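Local atomic coordinates of telomere length regulator taz1 (Schizosaccharomyces pombe, PDB entry 4ZMI), a protein that binds double-stranded telomeric DNA and regulates telomere length, telomere-adjacent gene silencing and normal meiosis in fission yeast. Residues A[71-83]-A[118-130]. Residues are numbered along the deposited sequence; the frame is centred on the assembly and turned at random.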
ATOM      1  N   LEU A  71      -3.191  12.938   4.154  1.00 52.40           N
ATOM      2  CA  LEU A  71      -2.543  11.829   3.446  1.00 53.08           C
ATOM      3  C   LEU A  71      -2.605  12.022   1.935  1.00 46.25           C
ATOM      4  O   LEU A  71      -3.487  11.482   1.275  1.00 62.80           O
ATOM      5  CB  LEU A  71      -3.188  10.487   3.812  1.00 56.46           C
ATOM      6  CG  LEU A  71      -3.183  10.142   5.304  1.00 60.54           C
ATOM      7  CD1 LEU A  71      -3.550   8.671   5.483  1.00 58.15           C
ATOM      8  CD2 LEU A  71      -1.841  10.440   5.942  1.00 51.75           C
ATOM      9  N   GLU A  72      -1.637  12.749   1.406  1.00 47.30           N
ATOM     10  CA  GLU A  72      -1.590  13.133   0.002  1.00 46.47           C
ATOM     11  C   GLU A  72      -1.269  11.936  -0.886  1.00 56.69           C
ATOM     12  O   GLU A  72      -1.671  11.912  -2.048  1.00 54.86           O
ATOM     13  CB  GLU A  72      -0.490  14.174  -0.192  1.00 50.53           C
ATOM     14  CG  GLU A  72      -0.407  14.800  -1.596  1.00 66.26           C
ATOM     15  CD  GLU A  72       0.873  15.639  -1.804  1.00 86.14           C
ATOM     16  OE1 GLU A  72       1.667  15.803  -0.843  1.00 81.21           O
ATOM     17  OE2 GLU A  72       1.094  16.123  -2.940  1.00 95.92           O
ATOM     18  N   PHE A  73      -0.505  10.984  -0.345  1.00 48.24           N
ATOM     19  CA  PHE A  73      -0.149   9.758  -1.074  1.00 56.79           C
ATOM     20  C   PHE A  73      -0.994   8.565  -0.637  1.00 53.47           C
ATOM     21  O   PHE A  73      -0.591   7.411  -0.776  1.00 58.84           O
ATOM     22  CB  PHE A  73       1.371   9.505  -1.026  1.00 43.30           C
ATOM     23  CG  PHE A  73       2.129  10.520  -1.798  1.00 45.28           C
ATOM     24  CD1 PHE A  73       2.491  11.724  -1.211  1.00 48.17           C
ATOM     25  CD2 PHE A  73       2.389  10.332  -3.128  1.00 49.30           C
ATOM     26  CE1 PHE A  73       3.129  12.696  -1.939  1.00 50.92           C
ATOM     27  CE2 PHE A  73       3.042  11.300  -3.859  1.00 54.02           C
ATOM     28  CZ  PHE A  73       3.415  12.482  -3.265  1.00 50.03           C
ATOM     29  N   ARG A  74      -2.146   8.891  -0.049  1.00 56.53           N
ATOM     30  CA  ARG A  74      -3.287   7.980   0.073  1.00 55.35           C
ATOM     31  C   ARG A  74      -3.220   7.029   1.243  1.00 52.33           C
ATOM     32  O   ARG A  74      -4.184   6.305   1.511  1.00 53.02           O
ATOM     33  CB  ARG A  74      -3.488   7.186  -1.222  1.00 56.78           C
ATOM     34  CG  ARG A  74      -3.695   8.069  -2.429  1.00 66.54           C
ATOM     35  CD  ARG A  74      -3.194   7.428  -3.723  1.00 71.31           C
ATOM     36  NE  ARG A  74      -4.311   7.230  -4.627  1.00 83.68           N
ATOM     37  CZ  ARG A  74      -4.917   6.066  -4.791  1.00 91.15           C
ATOM     38  NH1 ARG A  74      -4.466   5.011  -4.131  1.00 96.66           N
ATOM     39  NH2 ARG A  74      -5.950   5.959  -5.619  1.00 89.63           N
ATOM     40  N   THR A  75      -2.089   7.017   1.933  1.00 46.80           N
ATOM     41  CA  THR A  75      -1.898   6.049   2.999  1.00 50.26           C
ATOM     42  C   THR A  75      -0.757   6.532   3.896  1.00 54.14           C
ATOM     43  O   THR A  75      -0.240   7.636   3.730  1.00 47.77           O
ATOM     44  CB  THR A  75      -1.550   4.671   2.410  1.00 50.40           C
ATOM     45  OG1 THR A  75      -1.420   3.715   3.461  1.00 51.91           O
ATOM     46  CG2 THR A  75      -0.234   4.766   1.700  1.00 52.08           C
ATOM     47  N   ILE A  76      -0.381   5.692   4.844  1.00 53.46           N
ATOM     48  CA  ILE A  76       0.594   6.043   5.856  1.00 55.94           C
ATOM     49  C   ILE A  76       1.966   5.518   5.489  1.00 60.25           C
ATOM     50  O   ILE A  76       2.097   4.380   5.047  1.00 72.28           O
ATOM     51  CB  ILE A  76       0.234   5.379   7.177  1.00 64.44           C
ATOM     52  CG1 ILE A  76      -1.141   5.848   7.653  1.00 66.20           C
ATOM     53  CG2 ILE A  76       1.323   5.642   8.204  1.00 66.26           C
ATOM     54  CD1 ILE A  76      -1.211   7.332   7.911  1.00 75.51           C
ATOM     55  N   PHE A  77       2.996   6.327   5.702  1.00 50.70           N
ATOM     56  CA  PHE A  77       4.345   5.919   5.365  1.00 48.19           C
ATOM     57  C   PHE A  77       5.249   5.772   6.556  1.00 54.92           C
ATOM     58  O   PHE A  77       5.746   6.764   7.109  1.00 53.54           O
ATOM     59  CB  PHE A  77       4.925   6.875   4.342  1.00 41.17           C
ATOM     60  CG  PHE A  77       4.261   6.757   3.022  1.00 50.37           C
ATOM     61  CD1 PHE A  77       3.114   7.471   2.751  1.00 41.89           C
ATOM     62  CD2 PHE A  77       4.737   5.850   2.078  1.00 54.18           C
ATOM     63  CE1 PHE A  77       2.478   7.342   1.535  1.00 49.49           C
ATOM     64  CE2 PHE A  77       4.122   5.703   0.859  1.00 43.16           C
ATOM     65  CZ  PHE A  77       2.972   6.446   0.576  1.00 36.92           C
ATOM     66  N   PHE A  78       5.479   4.518   6.930  1.00 47.32           N
ATOM     67  CA  PHE A  78       6.292   4.221   8.092  1.00 52.21           C
ATOM     68  C   PHE A  78       7.748   4.600   7.880  1.00 52.02           C
ATOM     69  O   PHE A  78       8.433   5.014   8.822  1.00 51.26           O
ATOM     70  CB  PHE A  78       6.113   2.768   8.530  1.00 62.44           C
ATOM     71  CG  PHE A  78       4.749   2.484   9.097  1.00 66.57           C
ATOM     72  CD1 PHE A  78       3.772   1.895   8.325  1.00 64.99           C
ATOM     73  CD2 PHE A  78       4.436   2.851  10.396  1.00 63.62           C
ATOM     74  CE1 PHE A  78       2.512   1.659   8.836  1.00 66.78           C
ATOM     75  CE2 PHE A  78       3.185   2.613  10.912  1.00 63.02           C
ATOM     76  CZ  PHE A  78       2.221   2.015  10.136  1.00 65.16           C
ATOM     77  N   SER A  79       8.218   4.513   6.644  1.00 46.53           N
ATOM     78  CA  SER A  79       9.568   4.985   6.376  1.00 50.69           C
ATOM     79  C   SER A  79       9.673   6.486   6.629  1.00 49.18           C
ATOM     80  O   SER A  79      10.682   6.960   7.110  1.00 51.74           O
ATOM     81  CB  SER A  79       9.998   4.678   4.944  1.00 52.01           C
ATOM     82  OG  SER A  79       9.176   5.337   3.998  1.00 52.67           O
ATOM     83  N   TYR A  80       8.624   7.223   6.294  1.00 43.42           N
ATOM     84  CA  TYR A  80       8.642   8.667   6.457  1.00 46.25           C
ATOM     85  C   TYR A  80       8.597   9.033   7.946  1.00 53.48           C
ATOM     86  O   TYR A  80       9.412   9.803   8.425  1.00 50.44           O
ATOM     87  CB  TYR A  80       7.449   9.255   5.722  1.00 43.46           C
ATOM     88  CG  TYR A  80       7.361  10.757   5.711  1.00 42.09           C
ATOM     89  CD1 TYR A  80       7.751  11.480   4.600  1.00 38.91           C
ATOM     90  CD2 TYR A  80       6.840  11.442   6.788  1.00 39.98           C
ATOM     91  CE1 TYR A  80       7.654  12.846   4.565  1.00 48.97           C
ATOM     92  CE2 TYR A  80       6.747  12.833   6.777  1.00 51.56           C
ATOM     93  CZ  TYR A  80       7.154  13.523   5.662  1.00 52.52           C
ATOM     94  OH  TYR A  80       7.042  14.881   5.629  1.00 56.34           O
ATOM     95  N   ILE A  81       7.643   8.450   8.662  1.00 57.10           N
ATOM     96  CA  ILE A  81       7.491   8.628  10.092  1.00 56.34           C
ATOM     97  C   ILE A  81       8.747   8.246  10.868  1.00 65.43           C
ATOM     98  O   ILE A  81       9.101   8.916  11.827  1.00 62.66           O
ATOM     99  CB  ILE A  81       6.325   7.796  10.611  1.00 50.07           C
ATOM    100  CG1 ILE A  81       5.015   8.320  10.021  1.00 53.47           C
ATOM    101  CG2 ILE A  81       6.292   7.827  12.119  1.00 56.68           C
ATOM    102  CD1 ILE A  81       3.807   7.542  10.463  1.00 59.47           C
ATOM    103  N   ARG A  82       9.434   7.185  10.458  1.00 62.58           N
ATOM    104  CA  ARG A  82      10.662   6.802  11.154  1.00 67.82           C
ATOM    105  C   ARG A  82      11.792   7.773  10.854  1.00 71.80           C
ATOM    106  O   ARG A  82      12.629   8.056  11.713  1.00 76.56           O
ATOM    107  CB  ARG A  82      11.097   5.387  10.789  1.00 77.23           C
ATOM    108  CG  ARG A  82      12.428   4.974  11.425  1.00 88.37           C
ATOM    109  CD  ARG A  82      12.895   3.601  10.945  1.00 91.57           C
ATOM    110  NE  ARG A  82      11.761   2.780  10.566  1.00 89.83           N
ATOM    111  CZ  ARG A  82      11.429   2.520   9.308  1.00 98.49           C
ATOM    112  NH1 ARG A  82      12.166   3.002   8.316  1.00100.85           N
ATOM    113  NH2 ARG A  82      10.368   1.777   9.047  1.00 99.91           N
ATOM    114  N   LYS A  83      11.805   8.291   9.629  1.00 69.60           N
ATOM    115  CA  LYS A  83      12.860   9.201   9.182  1.00 68.67           C
ATOM    116  C   LYS A  83      12.849  10.594   9.832  1.00 70.05           C
ATOM    117  O   LYS A  83      13.891  11.086  10.236  1.00 73.67           O
ATOM    118  CB  LYS A  83      12.827   9.362   7.663  1.00 59.17           C
ATOM    119  CG  LYS A  83      13.792  10.411   7.149  1.00 61.90           C
ATOM    120  CD  LYS A  83      15.221   9.946   7.395  1.00 69.41           C
ATOM    121  CE  LYS A  83      16.241  10.975   6.938  1.00 68.62           C
ATOM    122  NZ  LYS A  83      17.566  10.317   6.715  1.00 71.56           N
ATOM    123  N   LEU A 118      -2.375   2.206  -6.890  1.00 45.49           N
ATOM    124  CA  LEU A 118      -1.410   3.170  -6.357  1.00 44.25           C
ATOM    125  C   LEU A 118      -1.192   2.977  -4.874  1.00 40.93           C
ATOM    126  O   LEU A 118      -0.075   3.103  -4.410  1.00 45.14           O
ATOM    127  CB  LEU A 118      -1.858   4.607  -6.620  1.00 46.41           C
ATOM    128  CG  LEU A 118      -2.075   4.944  -8.089  1.00 52.00           C
ATOM    129  CD1 LEU A 118      -2.599   6.369  -8.204  1.00 53.82           C
ATOM    130  CD2 LEU A 118      -0.776   4.771  -8.834  1.00 53.24           C
ATOM    131  N   THR A 119      -2.246   2.652  -4.126  1.00 44.97           N
ATOM    132  CA  THR A 119      -2.102   2.589  -2.662  1.00 49.36           C
ATOM    133  C   THR A 119      -1.366   1.338  -2.226  1.00 47.62           C
ATOM    134  O   THR A 119      -0.551   1.370  -1.310  1.00 50.41           O
ATOM    135  CB  THR A 119      -3.442   2.619  -1.941  1.00 48.29           C
ATOM    136  OG1 THR A 119      -4.230   3.688  -2.458  1.00 54.97           O
ATOM    137  CG2 THR A 119      -3.244   2.820  -0.453  1.00 46.54           C
ATOM    138  N   LEU A 120      -1.661   0.224  -2.880  1.00 51.22           N
ATOM    139  CA  LEU A 120      -0.932  -1.007  -2.594  1.00 46.25           C
ATOM    140  C   LEU A 120       0.531  -0.810  -3.004  1.00 43.75           C
ATOM    141  O   LEU A 120       1.454  -1.223  -2.293  1.00 44.83           O
ATOM    142  CB  LEU A 120      -1.563  -2.175  -3.346  1.00 44.61           C
ATOM    143  CG  LEU A 120      -2.899  -2.545  -2.727  1.00 48.68           C
ATOM    144  CD1 LEU A 120      -3.633  -3.619  -3.540  1.00 52.09           C
ATOM    145  CD2 LEU A 120      -2.657  -3.014  -1.316  1.00 47.49           C
ATOM    146  N   ARG A 121       0.748  -0.141  -4.136  1.00 38.71           N
ATOM    147  CA  ARG A 121       2.113   0.151  -4.546  1.00 41.98           C
ATOM    148  C   ARG A 121       2.847   0.916  -3.441  1.00 50.05           C
ATOM    149  O   ARG A 121       3.990   0.575  -3.089  1.00 46.71           O
ATOM    150  CB  ARG A 121       2.147   0.937  -5.846  1.00 38.92           C
ATOM    151  CG  ARG A 121       3.460   0.782  -6.565  1.00 50.24           C
ATOM    152  CD  ARG A 121       3.550   1.714  -7.739  1.00 48.78           C
ATOM    153  NE  ARG A 121       2.386   1.566  -8.586  1.00 45.83           N
ATOM    154  CZ  ARG A 121       2.131   2.343  -9.621  1.00 50.95           C
ATOM    155  NH1 ARG A 121       2.978   3.306  -9.932  1.00 46.51           N
ATOM    156  NH2 ARG A 121       1.038   2.145 -10.338  1.00 48.94           N
ATOM    157  N   SER A 122       2.176   1.922  -2.876  1.00 38.77           N
ATOM    158  CA  SER A 122       2.772   2.721  -1.807  1.00 40.62           C
ATOM    159  C   SER A 122       3.122   1.832  -0.642  1.00 41.32           C
ATOM    160  O   SER A 122       4.212   1.926  -0.104  1.00 42.88           O
ATOM    161  CB  SER A 122       1.787   3.802  -1.333  1.00 41.14           C
ATOM    162  OG  SER A 122       1.602   4.727  -2.371  1.00 46.29           O
ATOM    163  N   ILE A 123       2.178   0.984  -0.232  1.00 44.12           N
ATOM    164  CA  ILE A 123       2.402   0.174   0.963  1.00 50.90           C
ATOM    165  C   ILE A 123       3.545  -0.808   0.766  1.00 55.22           C
ATOM    166  O   ILE A 123       4.411  -0.909   1.630  1.00 58.13           O
ATOM    167  CB  ILE A 123       1.126  -0.546   1.412  1.00 55.60           C
ATOM    168  CG1 ILE A 123       0.055   0.487   1.727  1.00 52.52           C
ATOM    169  CG2 ILE A 123       1.378  -1.406   2.648  1.00 49.17           C
ATOM    170  CD1 ILE A 123      -1.333  -0.092   1.776  1.00 55.61           C
ATOM    171  N   VAL A 124       3.555  -1.520  -0.365  1.00 54.26           N
ATOM    172  CA  VAL A 124       4.658  -2.434  -0.673  1.00 47.78           C
ATOM    173  C   VAL A 124       6.034  -1.727  -0.704  1.00 47.08           C
ATOM    174  O   VAL A 124       6.986  -2.214  -0.114  1.00 55.05           O
ATOM    175  CB  VAL A 124       4.424  -3.181  -2.014  1.00 52.55           C
ATOM    176  CG1 VAL A 124       5.618  -4.080  -2.357  1.00 47.98           C
ATOM    177  CG2 VAL A 124       3.151  -3.994  -1.957  1.00 53.92           C
ATOM    178  N   LEU A 125       6.137  -0.585  -1.390  1.00 45.74           N
ATOM    179  CA  LEU A 125       7.398   0.154  -1.461  1.00 49.84           C
ATOM    180  C   LEU A 125       7.792   0.645  -0.077  1.00 53.37           C
ATOM    181  O   LEU A 125       8.969   0.630   0.274  1.00 52.03           O
ATOM    182  CB  LEU A 125       7.325   1.340  -2.431  1.00 45.24           C
ATOM    183  CG  LEU A 125       7.347   0.982  -3.929  1.00 47.00           C
ATOM    184  CD1 LEU A 125       6.827   2.155  -4.724  1.00 44.60           C
ATOM    185  CD2 LEU A 125       8.744   0.614  -4.431  1.00 40.29           C
ATOM    186  N   ASP A 126       6.809   1.082   0.708  1.00 53.22           N
ATOM    187  CA  ASP A 126       7.097   1.577   2.053  1.00 50.72           C
ATOM    188  C   ASP A 126       7.691   0.453   2.883  1.00 54.90           C
ATOM    189  O   ASP A 126       8.705   0.636   3.543  1.00 58.53           O
ATOM    190  CB  ASP A 126       5.846   2.116   2.722  1.00 50.31           C
ATOM    191  CG  ASP A 126       6.132   2.720   4.086  1.00 58.20           C
ATOM    192  OD1 ASP A 126       7.050   3.565   4.192  1.00 56.49           O
ATOM    193  OD2 ASP A 126       5.437   2.339   5.056  1.00 58.41           O
ATOM    194  N   ALA A 127       7.071  -0.720   2.821  1.00 50.35           N
ATOM    195  CA  ALA A 127       7.616  -1.908   3.483  1.00 49.56           C
ATOM    196  C   ALA A 127       9.024  -2.186   3.006  1.00 57.04           C
ATOM    197  O   ALA A 127       9.926  -2.422   3.806  1.00 65.00           O
ATOM    198  CB  ALA A 127       6.727  -3.128   3.229  1.00 45.84           C
ATOM    199  N   LEU A 128       9.228  -2.136   1.698  1.00 55.83           N
ATOM    200  CA  LEU A 128      10.558  -2.386   1.162  1.00 54.02           C
ATOM    201  C   LEU A 128      11.585  -1.369   1.632  1.00 53.68           C
ATOM    202  O   LEU A 128      12.772  -1.680   1.732  1.00 55.59           O
ATOM    203  CB  LEU A 128      10.526  -2.415  -0.364  1.00 55.02           C
ATOM    204  CG  LEU A 128       9.843  -3.614  -1.032  1.00 56.46           C
ATOM    205  CD1 LEU A 128       9.942  -3.491  -2.549  1.00 48.91           C
ATOM    206  CD2 LEU A 128      10.475  -4.923  -0.567  1.00 56.60           C
ATOM    207  N   LEU A 129      11.137  -0.145   1.900  1.00 53.80           N
ATOM    208  CA  LEU A 129      12.050   0.927   2.293  1.00 59.93           C
ATOM    209  C   LEU A 129      12.322   0.861   3.784  1.00 61.03           C
ATOM    210  O   LEU A 129      13.354   1.303   4.249  1.00 61.03           O
ATOM    211  CB  LEU A 129      11.468   2.297   1.944  1.00 52.84           C
ATOM    212  CG  LEU A 129      11.505   2.665   0.464  1.00 51.49           C
ATOM    213  CD1 LEU A 129      10.474   3.741   0.175  1.00 51.18           C
ATOM    214  CD2 LEU A 129      12.876   3.143   0.078  1.00 49.10           C
ATOM    215  N   SER A 130      11.374   0.302   4.522  1.00 59.04           N
ATOM    216  CA  SER A 130      11.435   0.299   5.971  1.00 65.43           C
ATOM    217  C   SER A 130      12.393  -0.750   6.489  1.00 77.68           C
ATOM    218  O   SER A 130      13.137  -0.512   7.429  1.00 82.48           O
ATOM    219  CB  SER A 130      10.059  -0.009   6.529  1.00 58.15           C
ATOM    220  OG  SER A 130       9.203   1.081   6.316  1.00 69.44           O
TER
HETATM  221  O   HOH W   1      -0.403   6.173  -3.446  1.00 45.78           O
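Asp126, on helix 118-130, turns its carboxylate onto the first turn of helix 78-83 and accepts three hydrogen bonds there. The backbone N of Phe78 reaches Asp126 OD2 at 2.9 Å, on the syn side but 25° out of the carboxylate plane. The backbone N of Ser79 uses the syn lone pair of Asp126 OD1, also at 2.9 Å and fairly straight (162°). Ser79 OG donates to the same OD1 at 2.8 Å, approaching nearly along its C-O bond. CG of Asp126 stands anti to its own N (chi1 -176°), which carries the carboxylate across to those donors. Ser79 OG also bonds Tyr173 OH.

Water joins the loop to the helix farther back. One molecule donates to Phe73 O (2.9 Å) and to Ser122 OG (2.7 Å), while Ser122 OG also bonds Cys170 O.

Van der Waals contacts lie between these two polar sites. The Phe77 ring sets CZ 3.5 Å from Ser122 CB, at an oblique approach, and Asp126 OD1 lies at the edge of the ring, near its plane. Thr75 CG2 lies 3.8 Å from Ser122 CB, and Thr75 CB rests on Thr119 CG2; the Thr75 hydroxyl bonds Thr105.

An alanine in place of Asp126 would probably leave the amides of Phe78 and Ser79 and the Ser79 hydroxyl without this acceptor, and the first turn of helix 78-83 less firmly tied to helix 118-130. The contact lies inside the helical domain of Taz1. Its chemistry implies a buried carboxylate whose negative charge is probably steadied by the amino-terminal end of a neighbouring helix.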